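Putative archaeal ammonia monooxygenase subunit B (Candidatus Nitrosocaldus yellowstonii, PDB 4O65) binds copper through its cupredoxin domain and probably serves as the B subunit of an ammonia-oxidising membrane monooxygenase. Local coordinates at residues K13-T18 / T63-S68; W77-T82 / H128-I133; T26-A31 / E41-V46. All blocks are in the same frame, centred on the assembly; numbering follows the deposited sequence.

Contact 1. Residues K13-T18 / T63-S68; sequences KIEDET and TGRLVS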
# COMPACT_ATOMS: atom_id res chain seq x y z
N LYS A 13 -1.91 7.20 17.21
CA LYS A 13 -3.19 6.66 16.68
C LYS A 13 -3.25 6.90 15.20
O LYS A 13 -2.78 7.93 14.70
CB LYS A 13 -4.37 7.38 17.37
CG LYS A 13 -5.70 6.69 17.11
CD LYS A 13 -6.81 7.08 18.13
CE LYS A 13 -8.05 6.27 17.74
NZ LYS A 13 -9.31 6.83 18.28
N ILE A 14 -3.86 5.97 14.48
CA ILE A 14 -4.09 6.11 13.03
C ILE A 14 -5.56 6.59 12.93
O ILE A 14 -6.50 5.85 13.30
CB ILE A 14 -3.97 4.74 12.38
CG1 ILE A 14 -2.49 4.28 12.50
CG2 ILE A 14 -4.46 4.76 10.89
CD1 ILE A 14 -2.37 2.76 12.13
N GLU A 15 -5.74 7.84 12.53
CA GLU A 15 -7.06 8.44 12.52
C GLU A 15 -7.54 8.81 11.09
O GLU A 15 -6.71 8.97 10.16
CB GLU A 15 -7.05 9.71 13.38
CG GLU A 15 -6.63 9.40 14.85
CD GLU A 15 -6.77 10.61 15.77
OE1 GLU A 15 -7.33 11.67 15.36
OE2 GLU A 15 -6.28 10.51 16.92
N ASP A 16 -8.87 8.87 10.93
CA ASP A 16 -9.46 9.38 9.66
C ASP A 16 -9.03 8.57 8.44
O ASP A 16 -8.85 9.11 7.34
CB ASP A 16 -9.12 10.84 9.52
CG ASP A 16 -9.69 11.64 10.72
OD1 ASP A 16 -10.86 11.51 10.99
OD2 ASP A 16 -8.93 12.23 11.44
N GLU A 17 -8.86 7.27 8.65
CA GLU A 17 -8.40 6.40 7.55
C GLU A 17 -9.49 6.36 6.44
O GLU A 17 -10.70 6.21 6.75
CB GLU A 17 -8.14 5.04 8.12
CG GLU A 17 -7.65 4.02 7.09
CD GLU A 17 -7.61 2.64 7.68
OE1 GLU A 17 -6.54 2.02 7.67
OE2 GLU A 17 -8.67 2.16 8.16
N THR A 18 -9.09 6.52 5.14
CA THR A 18 -10.08 6.48 4.08
C THR A 18 -9.49 5.61 2.99
O THR A 18 -8.29 5.72 2.76
CB THR A 18 -10.30 7.88 3.45
OG1 THR A 18 -10.84 8.73 4.46
CG2 THR A 18 -11.27 7.76 2.30
N THR A 63 -5.66 7.02 2.79
CA THR A 63 -5.16 8.24 3.42
C THR A 63 -5.60 8.29 4.87
O THR A 63 -6.55 7.58 5.24
CB THR A 63 -5.64 9.53 2.70
OG1 THR A 63 -7.09 9.48 2.57
CG2 THR A 63 -5.02 9.63 1.27
N GLY A 64 -4.91 9.10 5.66
CA GLY A 64 -5.30 9.28 7.09
C GLY A 64 -4.34 10.21 7.79
O GLY A 64 -3.59 10.95 7.12
N ARG A 65 -4.34 10.19 9.12
CA ARG A 65 -3.44 11.07 9.83
C ARG A 65 -2.89 10.24 10.98
O ARG A 65 -3.63 9.43 11.55
CB ARG A 65 -4.22 12.27 10.47
CG ARG A 65 -4.95 13.24 9.56
CD ARG A 65 -5.57 14.42 10.41
NE ARG A 65 -6.49 13.82 11.42
CZ ARG A 65 -6.60 14.17 12.72
NH1 ARG A 65 -5.89 15.17 13.25
NH2 ARG A 65 -7.47 13.52 13.50
N LEU A 66 -1.60 10.39 11.26
CA LEU A 66 -0.95 9.71 12.41
C LEU A 66 -0.86 10.76 13.50
O LEU A 66 -0.37 11.88 13.27
CB LEU A 66 0.45 9.26 12.03
CG LEU A 66 0.47 8.42 10.76
CD1 LEU A 66 1.92 8.10 10.35
CD2 LEU A 66 -0.30 7.10 10.96
N VAL A 67 -1.43 10.42 14.65
CA VAL A 67 -1.55 11.42 15.73
C VAL A 67 -0.82 10.95 16.97
O VAL A 67 -1.18 9.93 17.61
CB VAL A 67 -3.02 11.71 16.03
CG1 VAL A 67 -3.12 12.73 17.19
CG2 VAL A 67 -3.72 12.19 14.77
N SER A 68 0.24 11.67 17.33
CA SER A 68 1.10 11.25 18.46
C SER A 68 0.50 11.60 19.81
O SER A 68 0.00 12.71 19.99
CB SER A 68 2.48 11.92 18.34
OG SER A 68 3.27 11.75 19.52
O HOH W 1 -7.99 7.68 0.33

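Contact 2. Residues W77-T82 / H128-I133; sequences WISLFT and HTQLNI. Unlike the reference sequence in segment 128-133: I133 (reference Val). With CU (copper (II) ion), chain B.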
# COMPACT_ATOMS: atom_id res chain seq x y z
N TRP A 77 7.51 3.68 10.32
CA TRP A 77 7.25 3.40 8.91
C TRP A 77 5.84 2.82 8.78
O TRP A 77 5.23 2.37 9.77
CB TRP A 77 8.28 2.44 8.34
CG TRP A 77 8.41 1.11 9.03
CD1 TRP A 77 7.87 -0.12 8.64
CD2 TRP A 77 9.21 0.83 10.22
NE1 TRP A 77 8.24 -1.11 9.54
CE2 TRP A 77 9.05 -0.59 10.50
CE3 TRP A 77 9.97 1.61 11.10
CZ2 TRP A 77 9.66 -1.20 11.61
CZ3 TRP A 77 10.57 0.99 12.21
CH2 TRP A 77 10.42 -0.38 12.44
N ILE A 78 5.29 2.93 7.56
CA ILE A 78 3.92 2.61 7.34
C ILE A 78 3.78 1.57 6.23
O ILE A 78 4.58 1.53 5.31
CB ILE A 78 3.20 3.92 7.01
CG1 ILE A 78 1.70 3.74 6.97
CG2 ILE A 78 3.73 4.61 5.72
CD1 ILE A 78 1.11 5.11 7.34
N SER A 79 2.78 0.70 6.35
CA SER A 79 2.58 -0.30 5.34
C SER A 79 1.10 -0.64 5.33
O SER A 79 0.34 -0.03 6.06
CB SER A 79 3.44 -1.53 5.61
OG SER A 79 3.17 -2.09 6.89
N LEU A 80 0.73 -1.62 4.50
CA LEU A 80 -0.67 -2.08 4.44
C LEU A 80 -0.68 -3.51 4.95
O LEU A 80 0.06 -4.41 4.42
CB LEU A 80 -1.22 -1.97 3.02
CG LEU A 80 -2.72 -2.26 2.90
CD1 LEU A 80 -3.51 -1.04 3.34
CD2 LEU A 80 -3.05 -2.67 1.48
N PHE A 81 -1.52 -3.75 5.95
CA PHE A 81 -1.73 -5.09 6.49
C PHE A 81 -2.92 -5.73 5.82
O PHE A 81 -3.99 -5.14 5.82
CB PHE A 81 -1.96 -5.01 8.01
CG PHE A 81 -2.32 -6.34 8.64
CD1 PHE A 81 -1.42 -7.41 8.64
CD2 PHE A 81 -3.58 -6.52 9.19
CE1 PHE A 81 -1.76 -8.63 9.23
CE2 PHE A 81 -3.94 -7.73 9.80
CZ PHE A 81 -3.02 -8.76 9.82
N THR A 82 -2.70 -6.96 5.29
CA THR A 82 -3.59 -7.79 4.43
C THR A 82 -4.48 -7.15 3.39
O THR A 82 -4.00 -6.27 2.66
CB THR A 82 -4.07 -9.21 5.00
OG1 THR A 82 -5.33 -9.13 5.72
CG2 THR A 82 -3.09 -9.77 5.82
N HIS A 128 -5.84 -2.95 6.32
CA HIS A 128 -5.68 -1.95 7.39
C HIS A 128 -4.43 -1.20 7.14
O HIS A 128 -3.38 -1.78 6.75
CB HIS A 128 -5.43 -2.62 8.75
CG HIS A 128 -6.54 -3.55 9.21
ND1 HIS A 128 -7.31 -3.28 10.31
CD2 HIS A 128 -6.90 -4.85 8.77
CE1 HIS A 128 -8.18 -4.33 10.52
NE2 HIS A 128 -7.91 -5.28 9.59
N THR A 129 -4.46 0.09 7.44
CA THR A 129 -3.18 0.79 7.59
C THR A 129 -2.38 0.14 8.73
O THR A 129 -2.92 -0.07 9.82
CB THR A 129 -3.40 2.27 7.96
OG1 THR A 129 -4.14 2.90 6.91
CG2 THR A 129 -2.05 2.98 8.10
N GLN A 130 -1.10 -0.14 8.50
CA GLN A 130 -0.25 -0.63 9.60
C GLN A 130 0.87 0.36 9.89
O GLN A 130 1.66 0.72 9.00
CB GLN A 130 0.39 -1.97 9.13
CG GLN A 130 1.33 -2.53 10.20
CD GLN A 130 1.91 -3.88 9.88
OE1 GLN A 130 3.09 -4.22 10.31
NE2 GLN A 130 1.15 -4.68 9.18
N LEU A 131 0.93 0.85 11.14
CA LEU A 131 2.04 1.72 11.51
C LEU A 131 3.02 0.90 12.30
O LEU A 131 2.59 0.09 13.15
CB LEU A 131 1.47 2.86 12.41
CG LEU A 131 2.54 3.88 12.85
CD1 LEU A 131 3.12 4.62 11.66
CD2 LEU A 131 1.96 4.83 13.94
N ASN A 132 4.33 1.05 12.04
CA ASN A 132 5.34 0.48 12.93
C ASN A 132 6.15 1.56 13.57
O ASN A 132 6.73 2.38 12.87
CB ASN A 132 6.26 -0.49 12.22
CG ASN A 132 5.65 -1.88 12.22
OD1 ASN A 132 5.69 -2.64 13.26
ND2 ASN A 132 4.96 -2.14 11.18
N ILE A 133 6.08 1.61 14.90
CA ILE A 133 6.81 2.62 15.64
C ILE A 133 8.12 1.95 16.06
O ILE A 133 8.10 0.91 16.75
CB ILE A 133 6.04 3.06 16.89
CG1 ILE A 133 4.66 3.62 16.45
CG2 ILE A 133 6.92 4.06 17.69
CD1 ILE A 133 3.67 3.78 17.58
CU CU B . -9.02 -6.87 9.14
O HOH W 2 4.48 -0.78 8.93
O HOH W 3 -8.00 -8.56 9.82

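Contact 3. Residues T26-A31 / E41-V46; sequences TKAEFA and ETLKQV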
# COMPACT_ATOMS: atom_id res chain seq x y z
N THR A 26 -6.75 -6.77 -10.80
CA THR A 26 -5.27 -6.90 -10.61
C THR A 26 -4.50 -6.07 -11.61
O THR A 26 -5.06 -5.66 -12.65
CB THR A 26 -4.82 -8.36 -10.77
OG1 THR A 26 -5.21 -8.80 -12.07
CG2 THR A 26 -5.53 -9.29 -9.73
N LYS A 27 -3.22 -5.84 -11.34
CA LYS A 27 -2.36 -5.12 -12.30
C LYS A 27 -2.34 -5.87 -13.63
O LYS A 27 -2.48 -5.26 -14.71
CB LYS A 27 -0.92 -5.01 -11.76
CG LYS A 27 -0.09 -4.03 -12.58
CD LYS A 27 1.44 -4.11 -12.36
CE LYS A 27 1.94 -3.78 -10.96
NZ LYS A 27 3.46 -3.75 -11.03
N ALA A 28 -2.21 -7.20 -13.56
CA ALA A 28 -2.26 -7.98 -14.81
C ALA A 28 -3.60 -7.84 -15.58
O ALA A 28 -3.60 -7.75 -16.84
CB ALA A 28 -1.91 -9.46 -14.55
N GLU A 29 -4.72 -7.88 -14.84
CA GLU A 29 -6.04 -7.76 -15.51
C GLU A 29 -6.14 -6.37 -16.18
O GLU A 29 -6.64 -6.26 -17.31
CB GLU A 29 -7.20 -7.92 -14.52
CG GLU A 29 -8.58 -8.04 -15.19
CD GLU A 29 -8.73 -9.29 -16.06
OE1 GLU A 29 -9.54 -9.20 -16.98
OE2 GLU A 29 -8.06 -10.34 -15.84
N PHE A 30 -5.62 -5.35 -15.50
CA PHE A 30 -5.61 -4.00 -16.08
C PHE A 30 -4.72 -3.92 -17.32
O PHE A 30 -5.13 -3.37 -18.35
CB PHE A 30 -5.16 -2.94 -15.07
CG PHE A 30 -5.05 -1.58 -15.70
CD1 PHE A 30 -6.21 -0.85 -16.03
CD2 PHE A 30 -3.78 -1.04 -15.98
CE1 PHE A 30 -6.11 0.42 -16.62
CE2 PHE A 30 -3.69 0.24 -16.57
CZ PHE A 30 -4.86 0.96 -16.87
N ALA A 31 -3.54 -4.54 -17.25
CA ALA A 31 -2.63 -4.59 -18.42
C ALA A 31 -3.28 -5.30 -19.60
O ALA A 31 -3.20 -4.85 -20.76
CB ALA A 31 -1.33 -5.28 -18.05
N GLU A 41 7.04 -6.72 -19.54
CA GLU A 41 7.26 -5.43 -20.20
C GLU A 41 6.03 -4.54 -20.18
O GLU A 41 6.13 -3.32 -20.01
CB GLU A 41 7.64 -5.67 -21.68
CG GLU A 41 8.88 -4.93 -22.12
CD GLU A 41 9.41 -5.55 -23.41
OE1 GLU A 41 8.61 -5.80 -24.34
OE2 GLU A 41 10.62 -5.78 -23.50
N THR A 42 4.87 -5.16 -20.35
CA THR A 42 3.64 -4.38 -20.34
C THR A 42 3.28 -3.94 -18.90
O THR A 42 2.72 -2.87 -18.69
CB THR A 42 2.54 -5.23 -20.95
OG1 THR A 42 3.04 -5.74 -22.24
CG2 THR A 42 1.34 -4.40 -21.17
N LEU A 43 3.59 -4.78 -17.94
CA LEU A 43 3.39 -4.38 -16.52
C LEU A 43 4.25 -3.14 -16.20
O LEU A 43 3.84 -2.26 -15.39
CB LEU A 43 3.68 -5.60 -15.63
CG LEU A 43 2.74 -6.81 -15.72
CD1 LEU A 43 3.27 -7.98 -14.86
CD2 LEU A 43 1.27 -6.52 -15.37
N LYS A 44 5.44 -3.04 -16.77
CA LYS A 44 6.23 -1.78 -16.66
C LYS A 44 5.60 -0.55 -17.30
O LYS A 44 5.74 0.55 -16.79
CB LYS A 44 7.66 -1.98 -17.18
CG LYS A 44 8.41 -3.02 -16.36
CD LYS A 44 9.82 -3.20 -16.90
CE LYS A 44 10.72 -3.78 -15.81
NZ LYS A 44 11.98 -4.34 -16.39
N GLN A 45 4.83 -0.72 -18.38
CA GLN A 45 4.10 0.38 -18.96
C GLN A 45 2.98 0.81 -17.99
O GLN A 45 2.65 2.00 -17.94
CB GLN A 45 3.46 -0.01 -20.27
CG GLN A 45 4.50 -0.38 -21.33
CD GLN A 45 3.83 -0.77 -22.63
OE1 GLN A 45 3.56 -1.93 -22.87
NE2 GLN A 45 3.47 0.23 -23.42
N VAL A 46 2.38 -0.15 -17.31
CA VAL A 46 1.32 0.21 -16.32
C VAL A 46 2.02 0.98 -15.18
O VAL A 46 1.55 2.07 -14.70
CB VAL A 46 0.62 -1.04 -15.76
CG1 VAL A 46 -0.30 -0.65 -14.58
CG2 VAL A 46 -0.19 -1.75 -16.86

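Contact 1. Residues K13-T18 / T63-S68
Charge pairing between R65 and the acidic residues E15 and D16 shows how a strand pair can be clasped on one face just where its register slips. D16 OD2 accepts twice from the side of the guanidinium, from R65 NE at 2.9 Å and from R65 NH2 at 2.8 Å, so one oxygen close to the guanidinium plane holds two N-H groups. The second carboxylate comes in obliquely, its plane turned 71° from the guanidinium, with E15 OE1 2.6 Å from R65 NH2. A bend at chi3 (-58°) brings the guanidinium over toward both acids. E110 OE2 completes the network at R65 NH1.

Van der Waals contacts are few: the methyl V67 CG2 lies 3.6 Å from the carboxylate carbon E15 CD and over one face of the guanidinium, toward its rim, while on the sheet's other face the I14 and L66 side chains lie side by side, touching through I14 CG1 and L66 CD2.

Backbone hydrogen bonds make the ladder antiparallel: K13 pairs with V67 and E15 with R65 through two bonds each. Between E15 and T18 the register shifts by one, a beta bulge at the corner around D16, after which T18 and T63 pair again; E17 CA makes a CA-H...O contact with T63 O at 3.2 Å. A water links T18 O to T63 OG1 beyond this pair.

Strand 12-19 forms one margin of a four-stranded antiparallel sheet. Strand 59-68 continues it toward strand 110-119, where Y113 touches I14, E17 and L66, and I14 reaches T129 and L131 of strand 123-133 in the facing sheet.

Contact 2. Residues W77-T82 / H128-I133
The indole of W77 lies over the side chain of N132, with N132 CB 3.5 Å from the centroid of the five-membered ring, a CH-pi contact. Ring and amide are nearly parallel, their planes only 16° apart. W77 CG sits between its backbone N and carbonyl carbon (chi1 58°), which swings the indole across to the neighbouring strand.

N132 and Q130, two residues apart on one strand, join on the same face: N132 ND2 donates to Q130 OE1 at 2.9 Å, and that acceptor lies close to the asparagine amide plane. A water accepts from N132 ND2 at 2.7 Å and also bonds S79 OG and Q130 O, tying both strands together. Q130 is extended, and its NE2 comes to 3.3 Å from F81 CB.

At the copper end F81 and H128 run alongside each other. H128 CD2 lies near the plane of the phenyl ring, 3.7 Å from F81 CD2, but the two planes meet obliquely at 50°. H128 NE2 binds copper at 2.0 Å; a water and H126 ND1 are also ligands, and H128 ND1 is hydrogen-bonded to G141 O, so the imidazole is held at both nitrogens. The opposite face carries I78, whose CD1 touches T129 CG2 at 3.9 Å.

Paired backbone bonds at W77-N132, S79-Q130 and F81-H128 hold this antiparallel ladder inside a mixed sheet, with strand 137-149 beyond 123-133 and strand 103-105 beyond 74-81. I78 and L80 pack on strand 110-119, and T129 and L131 on strand 12-19, in the other sheet of the cupredoxin sandwich.

Contact 3. Residues T26-A31 / E41-V46
K27 NZ is gripped by two carboxylates, in salt bridges with E92 and with D47 at the end of helix 40-47, while the methylenes of the same side chain, bent at chi3, meet L43 and V46. Between residues 26-31 and 41-46 themselves the packing is all carbon. L43 CD2 touches K27 CD, A28 CA and A31 CB, each at 3.9 Å, and so rests on the face of the helix made by those three residues. V46 fills the adjoining position. Its CG2 comes near the plane of the F30 ring, at the ring edge, 3.8 Å from CD2 of that residue, and also touches A31 CB, while V46 CG1 meets the methylene K27 CG. With F30 CG anti to the backbone N (chi1 176°), the ring is carried forward to meet the valine.

T42 CG2 lies at the margin by A31, and T42 OG1 is hydrogen-bonded to N37 OD1. T26 OG1 caps the first helix by accepting from E29 N at 3.0 Å. The axes of segments 27-31 and 41-46 come within 9.6 Å and lie at 93°: two consecutive short helices packed nearly orthogonally, at one end of the cupredoxin beta sandwich.

Overall arrangement
From the N terminus the chain first lays down strand 12-19, then runs through strand 23-25 into the two short helices. Contact 3 closes the small loop between them, lying wholly within the longer excursion that contact 1 closes when strand 59-68 returns beside strand 12-19. Contact 2 follows in series: strand 74-81 waits until strand 123-133 comes back to pair with it. Contacts 1 and 2 belong to the two facing sheets and touch directly, E17 OE1 lying 2.7 Å from T129 OG1, a probable hydrogen bond near the copper ligand H128. Contact 3 lies apart, its centre about 31 Å from that of contact 1, on the opposite side of the chain's centre.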